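Local coordinates for extracellular solute-binding protein (Bordetella parapertussis, PDB 3PU5), which probably binds a small solute, perhaps a polyamine, outside the cytoplasmic membrane and hands it to an ABC-type importer, at residues 158-163 with 179-184; 128-133 with 164-169; 173-178 with 316-321; 146-151 with 209-214. All blocks are in the same frame, centred on the assembly; numbering follows the deposited sequence.

In the fold
All four interactions lie in one lobe of a two-lobed periplasmic-binding-protein fold, on the same side of the chain's centre. Interactions 1, 2 and 3 form a chain of helix contacts: 1 and 2 share helix 156-167 and have centres about 7 Å apart, while 1 and 3 share helix 174-184 and lie about 8 Å apart. Interaction 4 joins strands 145-148 and 209-213, with its centre about 11 Å from that of interaction 1, where F147 meets F163, V159 and L181. Along the chain, interaction 1 is nested inside the loop closed by interaction 4. Interaction 3 packs C-terminal helix 305-322 against helix 174-184, joining the chain's last helix to this lobe; W319 touches L181 and N148.

Interaction 1: 158-163 with 179-184; sequences EVLSMF and ATLERM
The ring of F163 meets two quite different groups of the facing helix: the methyl of T180 over one face and the selenium of the selenomethionine M184 obliquely. CG2 of T180 stands 4.0 Å from the centroid of the F163 ring and 27° off its normal, a CH-pi contact. It lies nearest the side of the ring close to the root, with T180 CG2 3.6 Å from F163 CD2. The methyl is directed there because T180 CG2 is anti to its own backbone N, while OG1 takes the other branch and is hydrogen-bonded to the backbone O of A176. Farther out on the ring, M184 SE is 3.9 Å from F163 CE2 and nearly as close to CZ; this is a Met-aromatic contact, 55° off the normal. M184 runs extended to SE and bends only beyond it, at chi3, leaving SE nearest F163. These side chains join helices 156-167 and 174-184, successive in the sequence and nearly perpendicular: the axes of the two segments run 101° apart and approach to 10.1 Å, within one lobe of the solute-binding fold. The second contact is purely aliphatic. L160 CD2 lies 4.0 Å from L181 CD2 and equally near L181 CB, so one methyl of L160, crossing L181 at a slant, touches both its root and one branch. All five touching residues are buried. V133 of helix 129-138 packs on both F163 and T180, and W319 of helix 305-322 touches L181. A polar tie runs beside them, from the backbone O of L160 to S177 OG.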
loop_
_atom_site.group_PDB
_atom_site.type_symbol
_atom_site.label_atom_id
_atom_site.label_comp_id
_atom_site.label_asym_id
_atom_site.label_seq_id
_atom_site.Cartn_x
_atom_site.Cartn_y
_atom_site.Cartn_z
ATOM N N GLU A 158 -9.470 4.337 2.276
ATOM C CA GLU A 158 -8.994 3.307 3.200
ATOM C C GLU A 158 -9.104 3.734 4.667
ATOM O O GLU A 158 -9.595 2.978 5.505
ATOM C CB GLU A 158 -7.542 2.916 2.884
ATOM C CG GLU A 158 -7.357 1.963 1.680
ATOM C CD GLU A 158 -7.469 2.644 0.312
ATOM O OE1 GLU A 158 -7.790 3.854 0.251
ATOM O OE2 GLU A 158 -7.239 1.954 -0.715
ATOM N N VAL A 159 -8.626 4.934 4.981
ATOM C CA VAL A 159 -8.715 5.440 6.349
ATOM C C VAL A 159 -10.174 5.530 6.800
ATOM O O VAL A 159 -10.516 5.092 7.895
ATOM C CB VAL A 159 -8.020 6.807 6.502
ATOM C CG1 VAL A 159 -8.096 7.287 7.953
ATOM C CG2 VAL A 159 -6.577 6.692 6.073
ATOM N N LEU A 160 -11.030 6.093 5.951
ATOM C CA LEU A 160 -12.462 6.178 6.258
ATOM C C LEU A 160 -13.076 4.796 6.507
ATOM O O LEU A 160 -13.917 4.632 7.394
ATOM C CB LEU A 160 -13.216 6.902 5.141
ATOM C CG LEU A 160 -12.979 8.416 5.028
ATOM C CD1 LEU A 160 -13.430 8.931 3.673
ATOM C CD2 LEU A 160 -13.690 9.157 6.166
ATOM N N SER A 161 -12.651 3.802 5.729
ATOM C CA SER A 161 -13.110 2.428 5.953
ATOM C C SER A 161 -12.859 1.969 7.387
ATOM O O SER A 161 -13.693 1.276 7.979
ATOM C CB SER A 161 -12.447 1.459 4.976
ATOM O OG SER A 161 -13.045 1.552 3.701
HETATM N N MSE A 162 -11.701 2.335 7.939
HETATM C CA MSE A 162 -11.391 2.007 9.326
HETATM C C MSE A 162 -12.365 2.700 10.265
HETATM O O MSE A 162 -12.734 2.139 11.302
HETATM C CB MSE A 162 -9.976 2.437 9.711
HETATM C CG MSE A 162 -8.877 1.481 9.297
HETATM SE SE MSE A 162 -8.793 -0.197 10.319
HETATM C CE MSE A 162 -9.801 0.334 11.865
ATOM N N PHE A 163 -12.739 3.936 9.926
ATOM C CA PHE A 163 -13.727 4.653 10.730
ATOM C C PHE A 163 -15.075 3.920 10.690
ATOM O O PHE A 163 -15.768 3.807 11.702
ATOM C CB PHE A 163 -13.913 6.100 10.260
ATOM C CG PHE A 163 -12.747 7.005 10.553
ATOM C CD1 PHE A 163 -11.681 6.570 11.312
ATOM C CD2 PHE A 163 -12.747 8.314 10.085
ATOM C CE1 PHE A 163 -10.614 7.411 11.586
ATOM C CE2 PHE A 163 -11.681 9.172 10.346
ATOM C CZ PHE A 163 -10.611 8.717 11.103
ATOM N N ALA A 179 -19.740 10.315 8.890
ATOM C CA ALA A 179 -20.208 10.920 10.130
ATOM C C ALA A 179 -19.062 11.140 11.120
ATOM O O ALA A 179 -19.045 12.134 11.828
ATOM C CB ALA A 179 -21.303 10.068 10.762
ATOM N N THR A 180 -18.119 10.202 11.172
ATOM C CA THR A 180 -16.946 10.338 12.035
ATOM C C THR A 180 -16.111 11.536 11.611
ATOM O O THR A 180 -15.776 12.393 12.425
ATOM C CB THR A 180 -16.063 9.070 12.003
ATOM O OG1 THR A 180 -16.810 7.962 12.516
ATOM C CG2 THR A 180 -14.831 9.244 12.859
ATOM N N LEU A 181 -15.784 11.600 10.325
ATOM C CA LEU A 181 -14.969 12.691 9.805
ATOM C C LEU A 181 -15.683 14.029 9.962
ATOM O O LEU A 181 -15.058 15.070 10.210
ATOM C CB LEU A 181 -14.618 12.439 8.338
ATOM C CG LEU A 181 -13.734 13.490 7.669
ATOM C CD1 LEU A 181 -12.366 13.564 8.357
ATOM C CD2 LEU A 181 -13.585 13.157 6.195
ATOM N N GLU A 182 -17.003 13.995 9.834
ATOM C CA GLU A 182 -17.798 15.207 9.976
ATOM C C GLU A 182 -17.644 15.782 11.385
ATOM O O GLU A 182 -17.649 16.993 11.563
ATOM C CB GLU A 182 -19.268 14.927 9.663
ATOM C CG GLU A 182 -20.123 16.171 9.630
ATOM C CD GLU A 182 -21.505 15.915 9.056
ATOM O OE1 GLU A 182 -21.968 14.755 9.103
ATOM O OE2 GLU A 182 -22.123 16.875 8.554
ATOM N N ARG A 183 -17.505 14.904 12.373
ATOM C CA ARG A 183 -17.236 15.313 13.758
ATOM C C ARG A 183 -15.875 16.002 13.883
ATOM O O ARG A 183 -15.684 16.904 14.703
ATOM C CB ARG A 183 -17.278 14.090 14.689
ATOM C CG ARG A 183 -18.670 13.446 14.853
ATOM C CD ARG A 183 -18.578 12.121 15.607
ATOM N NE ARG A 183 -18.099 12.337 16.966
ATOM C CZ ARG A 183 -17.273 11.525 17.612
ATOM N NH1 ARG A 183 -16.808 10.422 17.028
ATOM N NH2 ARG A 183 -16.901 11.828 18.847
HETATM N N MSE A 184 -14.922 15.575 13.063
HETATM C CA MSE A 184 -13.558 16.091 13.146
HETATM C C MSE A 184 -13.371 17.344 12.304
HETATM O O MSE A 184 -12.438 18.123 12.532
HETATM C CB MSE A 184 -12.558 15.032 12.684
HETATM C CG MSE A 184 -12.630 13.723 13.451
HETATM SE SE MSE A 184 -11.572 12.349 12.518
HETATM C CE MSE A 184 -9.846 13.234 12.535
#

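Interaction 2: 128-133 with 164-169; sequences SWKEFV and GKIYGS
I166 and Y167, at the end of helix 156-167, reach out to three side chains on the first turns of helix 129-138. The two branches of I166 divide the work: CD1 touches W129 CB at 3.6 Å, whereas CG2 meets K130 CE at 3.5 Å, closer than carbons usually pack. K130 bends at chi3 (-65°) after an extended start, which brings its CE across the isoleucine while the ammonium end continues past it. Y167 and V133 approach from opposite directions. The phenol oxygen Y167 OH is 3.5 Å from V133 CG1 and equally near V133 CB, and Y167 CZ is 4.0 Å from CG1, the valine lying oblique to the ring. K130 CG lies 3.7 Å from the same OH. Within its own helix, I166 CG2 also lies over one face of the tyrosine ring, offset toward the rim. The contact thus sets the start of one helix against the end of another in the same lobe of the solute-binding fold, with its outer side reaching the surface at K130. In the next shell, Y167 OH is hydrogen-bonded to E134 OE2, one turn beyond K130, which ties the phenol to the helix it packs on. S128 is the N-cap of that helix, accepting from E131 N at 2.8 Å, and W129 NE1 bonds to the backbone O of G236.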
loop_
_atom_site.group_PDB
_atom_site.type_symbol
_atom_site.label_atom_id
_atom_site.label_comp_id
_atom_site.label_asym_id
_atom_site.label_seq_id
_atom_site.Cartn_x
_atom_site.Cartn_y
_atom_site.Cartn_z
ATOM N N SER A 128 -4.306 4.988 19.287
ATOM C CA SER A 128 -5.333 4.380 18.452
ATOM C C SER A 128 -6.013 5.393 17.538
ATOM O O SER A 128 -5.957 6.601 17.784
ATOM C CB SER A 128 -6.390 3.709 19.324
ATOM O OG SER A 128 -7.128 4.687 20.036
ATOM N N TRP A 129 -6.654 4.886 16.486
ATOM C CA TRP A 129 -7.499 5.705 15.621
ATOM C C TRP A 129 -8.620 6.340 16.435
ATOM O O TRP A 129 -9.023 7.488 16.199
ATOM C CB TRP A 129 -8.139 4.836 14.536
ATOM C CG TRP A 129 -7.186 4.330 13.483
ATOM C CD1 TRP A 129 -6.779 3.031 13.281
ATOM C CD2 TRP A 129 -6.538 5.115 12.480
ATOM N NE1 TRP A 129 -5.916 2.969 12.206
ATOM C CE2 TRP A 129 -5.747 4.237 11.704
ATOM C CE3 TRP A 129 -6.548 6.480 12.160
ATOM C CZ2 TRP A 129 -4.971 4.684 10.629
ATOM C CZ3 TRP A 129 -5.778 6.922 11.099
ATOM C CH2 TRP A 129 -4.999 6.025 10.343
ATOM N N LYS A 130 -9.155 5.562 17.372
ATOM C CA LYS A 130 -10.250 6.025 18.212
ATOM C C LYS A 130 -9.794 7.206 19.074
ATOM O O LYS A 130 -10.503 8.209 19.198
ATOM C CB LYS A 130 -10.773 4.869 19.079
ATOM C CG LYS A 130 -11.940 5.232 19.980
ATOM C CD LYS A 130 -12.490 3.988 20.678
ATOM C CE LYS A 130 -13.098 3.008 19.669
ATOM N NZ LYS A 130 -13.081 1.582 20.144
ATOM N N GLU A 131 -8.608 7.088 19.666
ATOM C CA GLU A 131 -8.063 8.175 20.476
ATOM C C GLU A 131 -7.827 9.410 19.597
ATOM O O GLU A 131 -8.195 10.525 19.956
ATOM C CB GLU A 131 -6.758 7.744 21.138
ATOM C CG GLU A 131 -6.174 8.799 22.041
ATOM C CD GLU A 131 -4.894 8.364 22.722
ATOM O OE1 GLU A 131 -4.547 7.164 22.646
ATOM O OE2 GLU A 131 -4.234 9.231 23.333
ATOM N N PHE A 132 -7.207 9.199 18.442
ATOM C CA PHE A 132 -7.012 10.265 17.462
ATOM C C PHE A 132 -8.318 11.003 17.158
ATOM O O PHE A 132 -8.377 12.235 17.189
ATOM C CB PHE A 132 -6.427 9.672 16.174
ATOM C CG PHE A 132 -6.372 10.642 15.026
ATOM C CD1 PHE A 132 -5.768 11.876 15.177
ATOM C CD2 PHE A 132 -6.916 10.309 13.790
ATOM C CE1 PHE A 132 -5.712 12.773 14.111
ATOM C CE2 PHE A 132 -6.862 11.201 12.722
ATOM C CZ PHE A 132 -6.256 12.432 12.885
ATOM N N VAL A 133 -9.365 10.246 16.852
ATOM C CA VAL A 133 -10.667 10.840 16.550
ATOM C C VAL A 133 -11.259 11.605 17.742
ATOM O O VAL A 133 -11.615 12.774 17.628
ATOM C CB VAL A 133 -11.685 9.775 16.071
ATOM C CG1 VAL A 133 -13.081 10.391 15.928
ATOM C CG2 VAL A 133 -11.229 9.151 14.767
ATOM N N GLY A 164 -15.450 3.428 9.514
ATOM C CA GLY A 164 -16.677 2.662 9.387
ATOM C C GLY A 164 -16.658 1.422 10.265
ATOM O O GLY A 164 -17.674 1.050 10.850
ATOM N N LYS A 165 -15.499 0.778 10.368
ATOM C CA LYS A 165 -15.370 -0.441 11.167
ATOM C C LYS A 165 -15.394 -0.154 12.675
ATOM O O LYS A 165 -16.042 -0.864 13.439
ATOM C CB LYS A 165 -14.087 -1.180 10.802
ATOM C CG LYS A 165 -13.923 -2.537 11.478
ATOM C CD LYS A 165 -12.660 -3.224 10.966
ATOM C CE LYS A 165 -12.127 -4.281 11.933
ATOM N NZ LYS A 165 -10.767 -4.762 11.520
ATOM N N ILE A 166 -14.685 0.888 13.098
ATOM C CA ILE A 166 -14.610 1.225 14.520
ATOM C C ILE A 166 -15.929 1.788 15.053
ATOM O O ILE A 166 -16.390 1.401 16.128
ATOM C CB ILE A 166 -13.474 2.226 14.800
ATOM C CG1 ILE A 166 -12.116 1.587 14.497
ATOM C CG2 ILE A 166 -13.541 2.721 16.247
ATOM C CD1 ILE A 166 -10.986 2.611 14.294
ATOM N N TYR A 167 -16.535 2.683 14.286
ATOM C CA TYR A 167 -17.733 3.397 14.720
ATOM C C TYR A 167 -19.041 2.900 14.100
ATOM O O TYR A 167 -20.122 3.343 14.493
ATOM C CB TYR A 167 -17.579 4.893 14.432
ATOM C CG TYR A 167 -16.557 5.582 15.310
ATOM C CD1 TYR A 167 -16.865 5.937 16.623
ATOM C CD2 TYR A 167 -15.284 5.876 14.830
ATOM C CE1 TYR A 167 -15.932 6.568 17.433
ATOM C CE2 TYR A 167 -14.349 6.500 15.628
ATOM C CZ TYR A 167 -14.677 6.848 16.925
ATOM O OH TYR A 167 -13.748 7.473 17.713
ATOM N N GLY A 168 -18.947 1.998 13.127
ATOM C CA GLY A 168 -20.121 1.513 12.427
ATOM C C GLY A 168 -20.136 0.000 12.303
ATOM O O GLY A 168 -19.584 -0.708 13.139
ATOM N N SER A 169 -20.757 -0.492 11.239
ATOM C CA SER A 169 -20.960 -1.922 11.049
ATOM C C SER A 169 -19.850 -2.599 10.249
ATOM O O SER A 169 -19.909 -3.804 10.012
ATOM C CB SER A 169 -22.298 -2.174 10.357
ATOM O OG SER A 169 -22.322 -1.567 9.077
#

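Interaction 3: 173-178 with 316-321; sequences DIEASI and LDLWNK
This is an apolar helix-helix contact on the flank of one lobe, where L318 of helix 305-322 inserts between side chains from the first turns of helix 174-184. Its CD1 methyl touches I174 CG1 at 3.7 Å and I174 CD1 almost as closely, the two side chains crossing at about a right angle. Nearer the backbone, L318 CB meets I178 CG1 at 3.8 Å. I178 extends its CD1 past the leucine to the next residue, 3.8 Å from W319 CA and 4.1 Å from W319 CB, and obliquely to the indole. On the outer side, E175 leaves the backbone pointing away but bends at chi2 (-83°), so that its OE2 comes within 3.9 Å of L318 CD2; E175 OE1 makes a salt bridge to R322. D173 caps helix 174-184, its OD1 accepting from A176 N at 3.2 Å and met from above the carboxylate plane. The axes of the two segments approach to 10.0 Å and cross at -32°, running broadly parallel, as the C-terminal helix 305-322 packs on a lobe of the periplasmic-binding-protein fold.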
loop_
_atom_site.group_PDB
_atom_site.type_symbol
_atom_site.label_atom_id
_atom_site.label_comp_id
_atom_site.label_asym_id
_atom_site.label_seq_id
_atom_site.Cartn_x
_atom_site.Cartn_y
_atom_site.Cartn_z
ATOM N N ASP A 173 -19.492 0.701 5.808
ATOM C CA ASP A 173 -20.436 1.637 6.420
ATOM C C ASP A 173 -19.981 3.060 6.150
ATOM O O ASP A 173 -19.316 3.681 6.981
ATOM C CB ASP A 173 -20.535 1.384 7.926
ATOM C CG ASP A 173 -21.735 2.077 8.570
ATOM O OD1 ASP A 173 -22.327 2.979 7.944
ATOM O OD2 ASP A 173 -22.075 1.716 9.718
ATOM N N ILE A 174 -20.346 3.581 4.982
ATOM C CA ILE A 174 -19.845 4.875 4.563
ATOM C C ILE A 174 -20.498 6.025 5.333
ATOM O O ILE A 174 -19.884 7.072 5.517
ATOM C CB ILE A 174 -19.993 5.085 3.046
ATOM C CG1 ILE A 174 -21.456 5.007 2.623
ATOM C CG2 ILE A 174 -19.166 4.060 2.282
ATOM C CD1 ILE A 174 -21.673 5.365 1.161
ATOM N N GLU A 175 -21.739 5.830 5.779
ATOM C CA GLU A 175 -22.416 6.839 6.593
ATOM C C GLU A 175 -21.648 7.069 7.883
ATOM O O GLU A 175 -21.345 8.209 8.243
ATOM C CB GLU A 175 -23.840 6.405 6.926
ATOM C CG GLU A 175 -24.798 6.478 5.742
ATOM C CD GLU A 175 -25.361 7.872 5.522
ATOM O OE1 GLU A 175 -25.036 8.784 6.322
ATOM O OE2 GLU A 175 -26.133 8.053 4.550
ATOM N N ALA A 176 -21.342 5.974 8.574
ATOM C CA ALA A 176 -20.581 6.034 9.819
ATOM C C ALA A 176 -19.197 6.638 9.580
ATOM O O ALA A 176 -18.731 7.475 10.361
ATOM C CB ALA A 176 -20.467 4.641 10.448
ATOM N N SER A 177 -18.552 6.211 8.496
ATOM C CA SER A 177 -17.253 6.757 8.095
ATOM C C SER A 177 -17.286 8.267 7.922
ATOM O O SER A 177 -16.479 8.990 8.509
ATOM C CB SER A 177 -16.789 6.117 6.784
ATOM O OG SER A 177 -16.522 4.740 6.969
ATOM N N ILE A 178 -18.216 8.738 7.098
ATOM C CA ILE A 178 -18.383 10.166 6.868
ATOM C C ILE A 178 -18.837 10.921 8.127
ATOM O O ILE A 178 -18.377 12.036 8.396
ATOM C CB ILE A 178 -19.362 10.417 5.702
ATOM C CG1 ILE A 178 -18.723 9.967 4.375
ATOM C CG2 ILE A 178 -19.772 11.878 5.646
ATOM C CD1 ILE A 178 -17.573 10.850 3.891
ATOM N N LEU A 316 -17.978 9.330 -2.278
ATOM C CA LEU A 316 -17.690 10.662 -2.809
ATOM C C LEU A 316 -18.891 11.593 -2.667
ATOM O O LEU A 316 -18.748 12.752 -2.278
ATOM C CB LEU A 316 -17.293 10.566 -4.283
ATOM C CG LEU A 316 -15.968 9.870 -4.569
ATOM C CD1 LEU A 316 -15.899 9.423 -6.017
ATOM C CD2 LEU A 316 -14.806 10.793 -4.228
ATOM N N ASP A 317 -20.070 11.074 -3.005
ATOM C CA ASP A 317 -21.322 11.816 -2.873
ATOM C C ASP A 317 -21.528 12.301 -1.436
ATOM O O ASP A 317 -21.766 13.486 -1.201
ATOM C CB ASP A 317 -22.510 10.943 -3.293
ATOM C CG ASP A 317 -22.638 10.811 -4.806
ATOM O OD1 ASP A 317 -21.980 11.587 -5.539
ATOM O OD2 ASP A 317 -23.410 9.936 -5.266
ATOM N N LEU A 318 -21.441 11.379 -0.481
ATOM C CA LEU A 318 -21.577 11.712 0.940
ATOM C C LEU A 318 -20.531 12.732 1.369
ATOM O O LEU A 318 -20.828 13.668 2.120
ATOM C CB LEU A 318 -21.441 10.460 1.802
ATOM C CG LEU A 318 -22.683 9.599 2.008
ATOM C CD1 LEU A 318 -22.390 8.544 3.050
ATOM C CD2 LEU A 318 -23.867 10.459 2.440
ATOM N N TRP A 319 -19.303 12.537 0.896
ATOM C CA TRP A 319 -18.216 13.473 1.162
ATOM C C TRP A 319 -18.608 14.867 0.671
ATOM O O TRP A 319 -18.611 15.822 1.441
ATOM C CB TRP A 319 -16.925 12.989 0.491
ATOM C CG TRP A 319 -15.710 13.877 0.652
ATOM C CD1 TRP A 319 -15.458 15.048 -0.007
ATOM C CD2 TRP A 319 -14.563 13.635 1.486
ATOM N NE1 TRP A 319 -14.243 15.560 0.379
ATOM C CE2 TRP A 319 -13.671 14.713 1.293
ATOM C CE3 TRP A 319 -14.212 12.624 2.386
ATOM C CZ2 TRP A 319 -12.443 14.803 1.961
ATOM C CZ3 TRP A 319 -12.993 12.713 3.048
ATOM C CH2 TRP A 319 -12.124 13.793 2.831
ATOM N N ASN A 320 -18.961 14.979 -0.605
ATOM C CA ASN A 320 -19.292 16.280 -1.181
ATOM C C ASN A 320 -20.469 16.924 -0.461
ATOM O O ASN A 320 -20.669 18.132 -0.527
ATOM C CB ASN A 320 -19.574 16.152 -2.681
ATOM C CG ASN A 320 -18.335 15.772 -3.477
ATOM O OD1 ASN A 320 -17.210 16.088 -3.086
ATOM N ND2 ASN A 320 -18.537 15.087 -4.600
ATOM N N LYS A 321 -21.225 16.109 0.261
ATOM C CA LYS A 321 -22.447 16.573 0.895
ATOM C C LYS A 321 -22.243 17.075 2.326
ATOM O O LYS A 321 -22.771 18.128 2.711
ATOM C CB LYS A 321 -23.473 15.442 0.890
ATOM C CG LYS A 321 -24.899 15.916 0.784
ATOM C CD LYS A 321 -25.672 15.060 -0.195
ATOM C CE LYS A 321 -25.758 13.624 0.279
ATOM N NZ LYS A 321 -26.790 12.861 -0.490
#

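Interaction 4: 146-151 with 209-214; sequences FFNNLS and IGPGWD
F146 and P211 lie on neighbouring strands, 145-148 and 209-213, which run side by side in roughly the same direction, 37° apart, within the buried core of one lobe of the periplasmic-binding-protein fold. The backbone link across the two segments is a single hydrogen bond, F146 N to I209 O, 3.1 Å long, in the carbonyl plane and with an N-H...O angle of 161°. Beyond it the strands diverge: F146 O is met by carbon, G210 CA at 3.4 Å in a CA-H...O contact and P211 CD at 3.3 Å. Strand 209-213 continues its pairing on strand 111-117, while F147 bonds to strand 188-192.

Aromatic contacts follow from the fold-back of F146. With F146 CG between the backbone N and the carbonyl carbon (chi1 55°), the F146 ring lies over the neighbouring strand; G210 CA is under one face, 3.8 Å from the F146 ring centroid, beside I209 O on that same face, and P211 O comes in the ring plane at the edge. G210 has no CB where the ring sits. P198, L201 and L202 of helix 197-204 also touch the F146 ring.

Apolar packing centres on the pyrrolidine of P211, crossed at about a right angle by F147. F147 turns its CG anti to the backbone N, and its CD2 rests 3.8 Å from P211 CG.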
loop_
_atom_site.group_PDB
_atom_site.type_symbol
_atom_site.label_atom_id
_atom_site.label_comp_id
_atom_site.label_asym_id
_atom_site.label_seq_id
_atom_site.Cartn_x
_atom_site.Cartn_y
_atom_site.Cartn_z
ATOM N N PHE A 146 -4.619 17.382 10.115
ATOM C CA PHE A 146 -4.755 17.248 8.662
ATOM C C PHE A 146 -5.347 15.873 8.349
ATOM O O PHE A 146 -5.334 14.996 9.207
ATOM C CB PHE A 146 -3.425 17.496 7.927
ATOM C CG PHE A 146 -2.275 16.633 8.408
ATOM C CD1 PHE A 146 -2.124 15.329 7.945
ATOM C CD2 PHE A 146 -1.344 17.129 9.321
ATOM C CE1 PHE A 146 -1.064 14.527 8.392
ATOM C CE2 PHE A 146 -0.287 16.338 9.773
ATOM C CZ PHE A 146 -0.143 15.037 9.307
ATOM N N PHE A 147 -5.884 15.686 7.143
ATOM C CA PHE A 147 -6.531 14.422 6.789
ATOM C C PHE A 147 -6.480 14.191 5.276
ATOM O O PHE A 147 -6.461 15.144 4.511
ATOM C CB PHE A 147 -7.991 14.413 7.267
ATOM C CG PHE A 147 -8.640 13.055 7.213
ATOM C CD1 PHE A 147 -9.287 12.627 6.064
ATOM C CD2 PHE A 147 -8.582 12.195 8.312
ATOM C CE1 PHE A 147 -9.868 11.362 6.001
ATOM C CE2 PHE A 147 -9.166 10.926 8.261
ATOM C CZ PHE A 147 -9.814 10.514 7.104
ATOM N N ASN A 148 -6.454 12.928 4.854
ATOM C CA ASN A 148 -6.396 12.580 3.429
ATOM C C ASN A 148 -7.572 13.161 2.634
ATOM O O ASN A 148 -8.734 12.943 2.994
ATOM C CB ASN A 148 -6.437 11.050 3.235
ATOM C CG ASN A 148 -5.514 10.291 4.178
ATOM O OD1 ASN A 148 -4.744 9.426 3.739
ATOM N ND2 ASN A 148 -5.616 10.569 5.475
ATOM N N ASN A 149 -7.290 13.871 1.548
ATOM C CA ASN A 149 -8.369 14.283 0.653
ATOM C C ASN A 149 -8.916 13.086 -0.107
ATOM O O ASN A 149 -8.156 12.399 -0.790
ATOM C CB ASN A 149 -7.904 15.342 -0.342
ATOM C CG ASN A 149 -9.053 15.881 -1.182
ATOM O OD1 ASN A 149 -8.955 15.989 -2.398
ATOM N ND2 ASN A 149 -10.155 16.198 -0.527
ATOM N N LEU A 150 -10.221 12.834 0.002
ATOM C CA LEU A 150 -10.821 11.663 -0.655
ATOM C C LEU A 150 -10.529 11.597 -2.163
ATOM O O LEU A 150 -10.160 10.546 -2.690
ATOM C CB LEU A 150 -12.331 11.571 -0.389
ATOM C CG LEU A 150 -12.955 10.278 -0.928
ATOM C CD1 LEU A 150 -12.164 9.081 -0.432
ATOM C CD2 LEU A 150 -14.430 10.133 -0.569
ATOM N N SER A 151 -10.661 12.725 -2.849
ATOM C CA SER A 151 -10.503 12.769 -4.304
ATOM C C SER A 151 -9.068 12.689 -4.819
ATOM O O SER A 151 -8.849 12.778 -6.024
ATOM C CB SER A 151 -11.125 14.056 -4.856
ATOM O OG SER A 151 -12.473 14.164 -4.443
ATOM N N ILE A 209 -0.789 16.664 13.833
ATOM C CA ILE A 209 -1.143 15.253 13.792
ATOM C C ILE A 209 -2.098 14.963 12.632
ATOM O O ILE A 209 -2.844 15.835 12.196
ATOM C CB ILE A 209 -1.788 14.843 15.137
ATOM C CG1 ILE A 209 -2.004 13.328 15.233
ATOM C CG2 ILE A 209 -3.097 15.612 15.379
ATOM C CD1 ILE A 209 -2.288 12.865 16.649
ATOM N N GLY A 210 -2.071 13.737 12.135
ATOM C CA GLY A 210 -2.961 13.325 11.071
ATOM C C GLY A 210 -2.453 12.019 10.504
ATOM O O GLY A 210 -1.408 11.534 10.936
ATOM N N PRO A 211 -3.190 11.431 9.548
ATOM C CA PRO A 211 -2.754 10.153 8.968
ATOM C C PRO A 211 -1.471 10.304 8.148
ATOM O O PRO A 211 -1.305 11.302 7.446
ATOM C CB PRO A 211 -3.935 9.746 8.074
ATOM C CG PRO A 211 -5.134 10.518 8.643
ATOM C CD PRO A 211 -4.525 11.831 9.071
ATOM N N GLY A 212 -0.579 9.322 8.255
ATOM C CA GLY A 212 0.683 9.346 7.544
ATOM C C GLY A 212 1.221 7.941 7.332
ATOM O O GLY A 212 0.790 6.984 7.993
ATOM N N TRP A 213 2.173 7.816 6.415
ATOM C CA TRP A 213 2.716 6.513 6.051
ATOM C C TRP A 213 3.880 6.127 6.944
ATOM O O TRP A 213 4.679 6.980 7.342
ATOM C CB TRP A 213 3.098 6.490 4.563
ATOM C CG TRP A 213 1.861 6.396 3.727
ATOM C CD1 TRP A 213 1.298 5.261 3.225
ATOM C CD2 TRP A 213 0.986 7.472 3.367
ATOM N NE1 TRP A 213 0.139 5.562 2.557
ATOM C CE2 TRP A 213 -0.076 6.916 2.628
ATOM C CE3 TRP A 213 1.005 8.857 3.585
ATOM C CZ2 TRP A 213 -1.112 7.688 2.112
ATOM C CZ3 TRP A 213 -0.030 9.630 3.064
ATOM C CH2 TRP A 213 -1.073 9.040 2.337
ATOM N N ASP A 214 3.965 4.845 7.279
ATOM C CA ASP A 214 5.029 4.394 8.173
ATOM C C ASP A 214 6.417 4.701 7.612
ATOM O O ASP A 214 7.199 5.394 8.256
ATOM C CB ASP A 214 4.887 2.915 8.587
ATOM C CG ASP A 214 4.835 1.947 7.399
ATOM O OD1 ASP A 214 4.413 2.324 6.279
ATOM O OD2 ASP A 214 5.211 0.779 7.601
#